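Nucleoprotein (Rift valley fever virus, PDB 3OV9) encapsidates the viral genomic RNA in ring-forming oligomers, shields it from nucleases and presents it as template for transcription and replication. Local coordinates at residues Arg36-Ile39 / Glu40-Gln44; Ala81-Glu84 / Ala85-Lys89; Ser105-Ala108 / Ala109-Gly113. One frame throughout, in Å; residues are numbered along the deposited sequence.

Overall arrangement
The three interactions come in series along a chain whose regular structure is helix alone, and each is a local contact within consecutive residues. Interaction 1 lies on helix 35-46, interaction 2 on helix 77-90, and interaction 3 runs from helix 104-110 into helix 112-122. Interactions 1 and 3 touch. Their centres are about 11 Å apart, and V38 and L42 of helix 35-46 pack on A110, V107 and L111. Interaction 2 stands apart, with its centre about 17 Å from that of interaction 1 and about 19 Å from that of interaction 3. Helix 35-46 lies in the region essential for oligomerization, and all three contacts have residues at the interface with a second subunit.

Interaction 1. Residues Arg36-Ile39 / Glu40-Gln44; sequences RRVI and ELLKQ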
loop_
_atom_site.group_PDB
_atom_site.type_symbol
_atom_site.label_atom_id
_atom_site.label_comp_id
_atom_site.label_asym_id
_atom_site.label_seq_id
_atom_site.Cartn_x
_atom_site.Cartn_y
_atom_site.Cartn_z
ATOM N N ARG A 36 -3.938 -21.889 -38.030
ATOM C CA ARG A 36 -3.586 -21.867 -39.453
ATOM C C ARG A 36 -2.467 -20.870 -39.748
ATOM O O ARG A 36 -1.560 -21.166 -40.530
ATOM C CB ARG A 36 -4.814 -21.568 -40.323
ATOM C CG ARG A 36 -5.805 -22.714 -40.404
ATOM C CD ARG A 36 -7.086 -22.298 -41.122
ATOM N NE ARG A 36 -8.078 -23.371 -41.116
ATOM C CZ ARG A 36 -8.957 -23.590 -40.138
ATOM N NH1 ARG A 36 -8.987 -22.805 -39.066
ATOM N NH2 ARG A 36 -9.810 -24.602 -40.235
ATOM N N ARG A 37 -2.526 -19.700 -39.114
ATOM C CA ARG A 37 -1.483 -18.690 -39.268
ATOM C C ARG A 37 -0.165 -19.150 -38.640
ATOM O O ARG A 37 0.906 -18.901 -39.197
ATOM C CB ARG A 37 -1.929 -17.338 -38.697
ATOM C CG ARG A 37 -0.984 -16.162 -38.994
ATOM C CD ARG A 37 -0.705 -15.962 -40.483
ATOM N NE ARG A 37 0.129 -14.782 -40.713
ATOM C CZ ARG A 37 0.901 -14.591 -41.779
ATOM N NH1 ARG A 37 0.974 -15.505 -42.738
ATOM N NH2 ARG A 37 1.615 -13.477 -41.881
ATOM N N VAL A 38 -0.253 -19.828 -37.495
ATOM C CA VAL A 38 0.934 -20.369 -36.818
ATOM C C VAL A 38 1.698 -21.329 -37.736
ATOM O O VAL A 38 2.911 -21.190 -37.915
ATOM C CB VAL A 38 0.577 -21.060 -35.468
ATOM C CG1 VAL A 38 1.757 -21.883 -34.943
ATOM C CG2 VAL A 38 0.170 -20.029 -34.429
ATOM N N ILE A 39 0.980 -22.280 -38.328
ATOM C CA ILE A 39 1.588 -23.266 -39.226
ATOM C C ILE A 39 2.111 -22.604 -40.509
ATOM O O ILE A 39 3.180 -22.964 -41.007
ATOM C CB ILE A 39 0.621 -24.437 -39.527
ATOM C CG1 ILE A 39 0.281 -25.179 -38.230
ATOM C CG2 ILE A 39 1.222 -25.416 -40.546
ATOM C CD1 ILE A 39 -0.893 -26.106 -38.335
ATOM N N GLU A 40 1.367 -21.626 -41.026
ATOM C CA GLU A 40 1.812 -20.871 -42.200
ATOM C C GLU A 40 3.156 -20.195 -41.942
ATOM O O GLU A 40 4.062 -20.274 -42.775
ATOM C CB GLU A 40 0.768 -19.833 -42.624
ATOM C CG GLU A 40 1.106 -19.115 -43.938
ATOM C CD GLU A 40 0.004 -18.187 -44.414
ATOM O OE1 GLU A 40 -0.651 -17.541 -43.568
ATOM O OE2 GLU A 40 -0.199 -18.095 -45.644
ATOM N N LEU A 41 3.274 -19.545 -40.786
ATOM C CA LEU A 41 4.505 -18.856 -40.391
ATOM C C LEU A 41 5.669 -19.821 -40.168
ATOM O O LEU A 41 6.802 -19.512 -40.542
ATOM C CB LEU A 41 4.279 -17.983 -39.153
ATOM C CG LEU A 41 3.378 -16.750 -39.310
ATOM C CD1 LEU A 41 3.035 -16.179 -37.949
ATOM C CD2 LEU A 41 4.010 -15.682 -40.198
ATOM N N LEU A 42 5.382 -20.984 -39.578
ATOM C CA LEU A 42 6.396 -22.029 -39.382
ATOM C C LEU A 42 6.993 -22.502 -40.706
ATOM O O LEU A 42 8.215 -22.568 -40.847
ATOM C CB LEU A 42 5.828 -23.227 -38.609
ATOM C CG LEU A 42 5.557 -23.054 -37.112
ATOM C CD1 LEU A 42 4.773 -24.241 -36.578
ATOM C CD2 LEU A 42 6.852 -22.859 -36.323
ATOM N N LYS A 43 6.121 -22.821 -41.661
ATOM C CA LYS A 43 6.520 -23.256 -43.003
ATOM C C LYS A 43 7.302 -22.171 -43.743
ATOM O O LYS A 43 8.314 -22.459 -44.394
ATOM C CB LYS A 43 5.285 -23.659 -43.819
ATOM C CG LYS A 43 4.646 -24.987 -43.408
ATOM C CD LYS A 43 5.007 -26.125 -44.359
ATOM C CE LYS A 43 4.130 -26.129 -45.601
ATOM N NZ LYS A 43 4.430 -27.262 -46.525
ATOM N N GLN A 44 6.827 -20.929 -43.631
ATOM C CA GLN A 44 7.452 -19.769 -44.269
ATOM C C GLN A 44 8.874 -19.528 -43.766
ATOM O O GLN A 44 9.807 -19.426 -44.564
ATOM C CB GLN A 44 6.597 -18.513 -44.055
ATOM C CG GLN A 44 7.204 -17.228 -44.614
ATOM C CD GLN A 44 6.496 -15.989 -44.114
ATOM O OE1 GLN A 44 5.342 -15.732 -44.462
ATOM N NE2 GLN A 44 7.184 -15.209 -43.293
HETATM O O HOH W 1 2.589 -14.460 -45.065
#
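R37 reaches forward along helix 35-46 to E40 and L41. Its CG stands anti to the backbone N (chi1 -172°) and the chain then bends at chi2. These two torsions carry the side chain toward the next turn. R37 CG comes within 4.2 Å of L41 CD1. R37 CD lies 3.5 Å from E40 OE1. NE turns to another partner, D100, in a salt bridge. The guanidinium as a whole presents one face to L41, whose CD2 sits over the centre, 3.7 Å from R37 CZ. At the tip, R37 NH1 forms a salt bridge with E40 OE1 at 2.7 Å. The N-H...O angle is 145°, so the bond is somewhat bent, and NH1 meets OE1 from above the carboxylate plane. The two flat groups are nearly perpendicular, 82° apart. NH1 also donates to a water, which in turn donates to Q44 OE1.

This is i to i+3 and i to i+4 pairing on the surface of an alpha-helix, within the region essential for oligomerization. Y4 of a second subunit packs on E40. The backbone beneath is regular, and L41 N bonds to R37 O at 2.9 Å. On the buried side V38 and L42 run alongside each other, with CG1 of V38 4.2 Å from CD1 of L42. Both continue into the protein: V38 packs on R106, a probable RNA-binding residue, and L42 packs on W50 and M57.

Interaction 2. Residues Ala81-Glu84 / Ala85-Lys89; sequences ATVE and ALINK
Helix 77-90 is amphipathic here, and residues 81-89 cover about two and a half of its turns. V83 and I87 form one step of its buried face. CG1 of V83 is 4.0 Å from CD1 of I87, and the two side chains cross at a slant. CG1 of I87 also rests 3.3 Å from V83 O, the carbonyl that accepts the bond from I87 N at 2.9 Å. M72 touches both side chains, while L60 of helix 50-63 packs on V83.

E84 and N88 meet on a more open face. The E84 chain bends at chi2 (75°), which turns its carboxylate toward the following helical turn. E84 OE2 and N88 OD1 are both acceptors and stand 3.4 Å apart, so they do not bond directly. A water joins the pair instead. It donates to E84 OE2 at 2.7 Å and accepts from N88 ND2 at 2.8 Å. The carboxylate and amide planes are almost perpendicular (86°). The other oxygen, OE1, makes a salt bridge to R69, which would probably favour the charged form of E84.

T82 and V83 extend the contact to a second subunit: T82 OG1 is hydrogen-bonded to its E27, and both residues pack on its F28. L86 N bonds to T82 O at 3.0 Å. An apolar i to i+4 pair on one face and a water-bridged polar pair on another are typical of an amphipathic alpha-helix with a buried and a solvent-facing side.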
loop_
_atom_site.group_PDB
_atom_site.type_symbol
_atom_site.label_atom_id
_atom_site.label_comp_id
_atom_site.label_asym_id
_atom_site.label_seq_id
_atom_site.Cartn_x
_atom_site.Cartn_y
_atom_site.Cartn_z
ATOM N N ALA A 81 22.647 -21.206 -27.799
ATOM C CA ALA A 81 22.905 -20.974 -29.223
ATOM C C ALA A 81 21.776 -21.499 -30.107
ATOM O O ALA A 81 21.430 -20.879 -31.120
ATOM C CB ALA A 81 24.234 -21.593 -29.633
ATOM N N THR A 82 21.205 -22.637 -29.716
ATOM C CA THR A 82 20.081 -23.229 -30.438
ATOM C C THR A 82 18.855 -22.323 -30.338
ATOM O O THR A 82 18.192 -22.056 -31.343
ATOM C CB THR A 82 19.763 -24.657 -29.925
ATOM O OG1 THR A 82 20.886 -25.511 -30.170
ATOM C CG2 THR A 82 18.539 -25.241 -30.631
ATOM N N VAL A 83 18.581 -21.834 -29.130
ATOM C CA VAL A 83 17.423 -20.972 -28.885
ATOM C C VAL A 83 17.600 -19.616 -29.574
ATOM O O VAL A 83 16.664 -19.111 -30.199
ATOM C CB VAL A 83 17.135 -20.811 -27.372
ATOM C CG1 VAL A 83 15.946 -19.882 -27.138
ATOM C CG2 VAL A 83 16.862 -22.172 -26.749
ATOM N N GLU A 84 18.804 -19.049 -29.476
ATOM C CA GLU A 84 19.141 -17.798 -30.164
ATOM C C GLU A 84 18.844 -17.893 -31.662
ATOM O O GLU A 84 18.230 -16.990 -32.237
ATOM C CB GLU A 84 20.613 -17.423 -29.922
ATOM C CG GLU A 84 21.156 -16.257 -30.775
ATOM C CD GLU A 84 20.681 -14.877 -30.324
ATOM O OE1 GLU A 84 19.927 -14.773 -29.334
ATOM O OE2 GLU A 84 21.071 -13.883 -30.974
ATOM N N ALA A 85 19.272 -18.993 -32.279
ATOM C CA ALA A 85 19.035 -19.234 -33.700
ATOM C C ALA A 85 17.546 -19.381 -34.011
ATOM O O ALA A 85 17.073 -18.883 -35.036
ATOM C CB ALA A 85 19.807 -20.457 -34.169
ATOM N N LEU A 86 16.814 -20.052 -33.122
ATOM C CA LEU A 86 15.365 -20.222 -33.278
ATOM C C LEU A 86 14.616 -18.892 -33.201
ATOM O O LEU A 86 13.666 -18.668 -33.955
ATOM C CB LEU A 86 14.805 -21.205 -32.242
ATOM C CG LEU A 86 15.079 -22.702 -32.423
ATOM C CD1 LEU A 86 14.591 -23.473 -31.203
ATOM C CD2 LEU A 86 14.446 -23.260 -33.701
ATOM N N ILE A 87 15.047 -18.018 -32.294
ATOM C CA ILE A 87 14.448 -16.691 -32.154
ATOM C C ILE A 87 14.632 -15.874 -33.431
ATOM O O ILE A 87 13.678 -15.275 -33.927
ATOM C CB ILE A 87 15.018 -15.915 -30.940
ATOM C CG1 ILE A 87 14.610 -16.592 -29.630
ATOM C CG2 ILE A 87 14.546 -14.450 -30.954
ATOM C CD1 ILE A 87 15.414 -16.136 -28.423
ATOM N N ASN A 88 15.855 -15.861 -33.960
ATOM C CA ASN A 88 16.173 -15.082 -35.158
ATOM C C ASN A 88 15.477 -15.596 -36.413
ATOM O O ASN A 88 15.056 -14.805 -37.263
ATOM C CB ASN A 88 17.688 -15.026 -35.392
ATOM C CG ASN A 88 18.431 -14.299 -34.281
ATOM O OD1 ASN A 88 19.587 -14.614 -33.991
ATOM N ND2 ASN A 88 17.777 -13.322 -33.658
ATOM N N LYS A 89 15.355 -16.919 -36.517
ATOM C CA LYS A 89 14.772 -17.561 -37.693
ATOM C C LYS A 89 13.247 -17.464 -37.719
ATOM O O LYS A 89 12.657 -17.233 -38.777
ATOM C CB LYS A 89 15.213 -19.025 -37.773
ATOM C CG LYS A 89 14.865 -19.731 -39.075
ATOM C CD LYS A 89 15.460 -21.126 -39.100
ATOM C CE LYS A 89 15.046 -21.888 -40.343
ATOM N NZ LYS A 89 15.717 -23.215 -40.404
HETATM O O HOH W 2 19.189 -12.089 -31.566
#

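Interaction 3. Residues Ser105-Ala108 / Ala109-Gly113; sequences SRVA and AALAG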
loop_
_atom_site.group_PDB
_atom_site.type_symbol
_atom_site.label_atom_id
_atom_site.label_comp_id
_atom_site.label_asym_id
_atom_site.label_seq_id
_atom_site.Cartn_x
_atom_site.Cartn_y
_atom_site.Cartn_z
ATOM N N SER A 105 4.458 -21.266 -27.076
ATOM C CA SER A 105 3.168 -21.825 -26.657
ATOM C C SER A 105 2.224 -22.022 -27.842
ATOM O O SER A 105 1.466 -22.992 -27.884
ATOM C CB SER A 105 2.499 -20.940 -25.600
ATOM O OG SER A 105 3.203 -20.980 -24.372
ATOM N N ARG A 106 2.274 -21.098 -28.799
ATOM C CA ARG A 106 1.431 -21.178 -29.997
ATOM C C ARG A 106 1.818 -22.349 -30.901
ATOM O O ARG A 106 0.954 -22.981 -31.509
ATOM C CB ARG A 106 1.458 -19.857 -30.767
ATOM C CG ARG A 106 0.633 -18.773 -30.094
ATOM C CD ARG A 106 0.753 -17.432 -30.792
ATOM N NE ARG A 106 0.003 -16.402 -30.072
ATOM C CZ ARG A 106 -0.135 -15.144 -30.479
ATOM N NH1 ARG A 106 0.427 -14.731 -31.610
ATOM N NH2 ARG A 106 -0.840 -14.294 -29.746
ATOM N N VAL A 107 3.116 -22.637 -30.986
ATOM C CA VAL A 107 3.585 -23.805 -31.734
ATOM C C VAL A 107 3.020 -25.095 -31.120
ATOM O O VAL A 107 2.471 -25.939 -31.834
ATOM C CB VAL A 107 5.133 -23.851 -31.831
ATOM C CG1 VAL A 107 5.597 -25.140 -32.518
ATOM C CG2 VAL A 107 5.653 -22.630 -32.594
ATOM N N ALA A 108 3.135 -25.224 -29.800
ATOM C CA ALA A 108 2.594 -26.378 -29.079
ATOM C C ALA A 108 1.082 -26.520 -29.264
ATOM O O ALA A 108 0.572 -27.631 -29.428
ATOM C CB ALA A 108 2.945 -26.293 -27.591
ATOM N N ALA A 109 0.377 -25.390 -29.253
ATOM C CA ALA A 109 -1.080 -25.386 -29.365
ATOM C C ALA A 109 -1.562 -25.734 -30.771
ATOM O O ALA A 109 -2.526 -26.494 -30.936
ATOM C CB ALA A 109 -1.638 -24.044 -28.929
ATOM N N ALA A 110 -0.892 -25.182 -31.777
ATOM C CA ALA A 110 -1.267 -25.424 -33.166
ATOM C C ALA A 110 -0.975 -26.859 -33.574
ATOM O O ALA A 110 -1.618 -27.377 -34.481
ATOM C CB ALA A 110 -0.558 -24.459 -34.087
ATOM N N LEU A 111 -0.007 -27.484 -32.900
ATOM C CA LEU A 111 0.407 -28.858 -33.188
ATOM C C LEU A 111 0.124 -29.815 -32.010
ATOM O O LEU A 111 0.920 -30.716 -31.703
ATOM C CB LEU A 111 1.882 -28.880 -33.623
ATOM C CG LEU A 111 2.235 -28.036 -34.860
ATOM C CD1 LEU A 111 3.730 -27.756 -34.946
ATOM C CD2 LEU A 111 1.732 -28.683 -36.149
ATOM N N ALA A 112 -1.037 -29.626 -31.383
ATOM C CA ALA A 112 -1.428 -30.330 -30.155
ATOM C C ALA A 112 -1.449 -31.857 -30.255
ATOM O O ALA A 112 -1.208 -32.555 -29.267
ATOM C CB ALA A 112 -2.769 -29.813 -29.650
ATOM N N GLY A 113 -1.739 -32.372 -31.445
ATOM C CA GLY A 113 -1.729 -33.813 -31.678
ATOM C C GLY A 113 -0.397 -34.447 -31.333
ATOM O O GLY A 113 -0.358 -35.542 -30.770
#
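V107 and L111 carry the tightly packed side of this contact. Their side chains are parallel neighbours, with V107 CG1 4.0 Å from L111 CD1. The first torsion of V107 puts CG1 opposite the backbone N, which sets this methyl forward along the helix toward L111. The CB of L111 also rests 3.5 Å from V107 O. L42 and A54 pack against both side chains, so the pair is enclosed between helices 35-46 and 50-63.

The backbone changes course at L111. It is the first residue to leave helical angles after helix 104-110 (phi -116°, psi 40°), and it also takes the N-cap position of helix 112-122. This one-residue break is a helix-to-helix kink in the orthogonal helical bundle. L111 N still bonds to V107 O, but the N-H...O angle is only 137°. The next carbonyl, A108 O, accepts no such bond from A112 N. Instead A112 CA makes a CH-O contact with A108 O at 3.4 Å, and T115 OG1 bonds to it.

The looser side is at S105 and A109, which are partly exposed. CB of A109 lies 3.4 Å from S105 O, and F33, probably an RNA-binding residue, covers part of A109. S105 and R106 probably bind RNA too. R106 itself is buried, its guanidinium held by the carbonyls of P97, S98 and E101 and by N96 OD1.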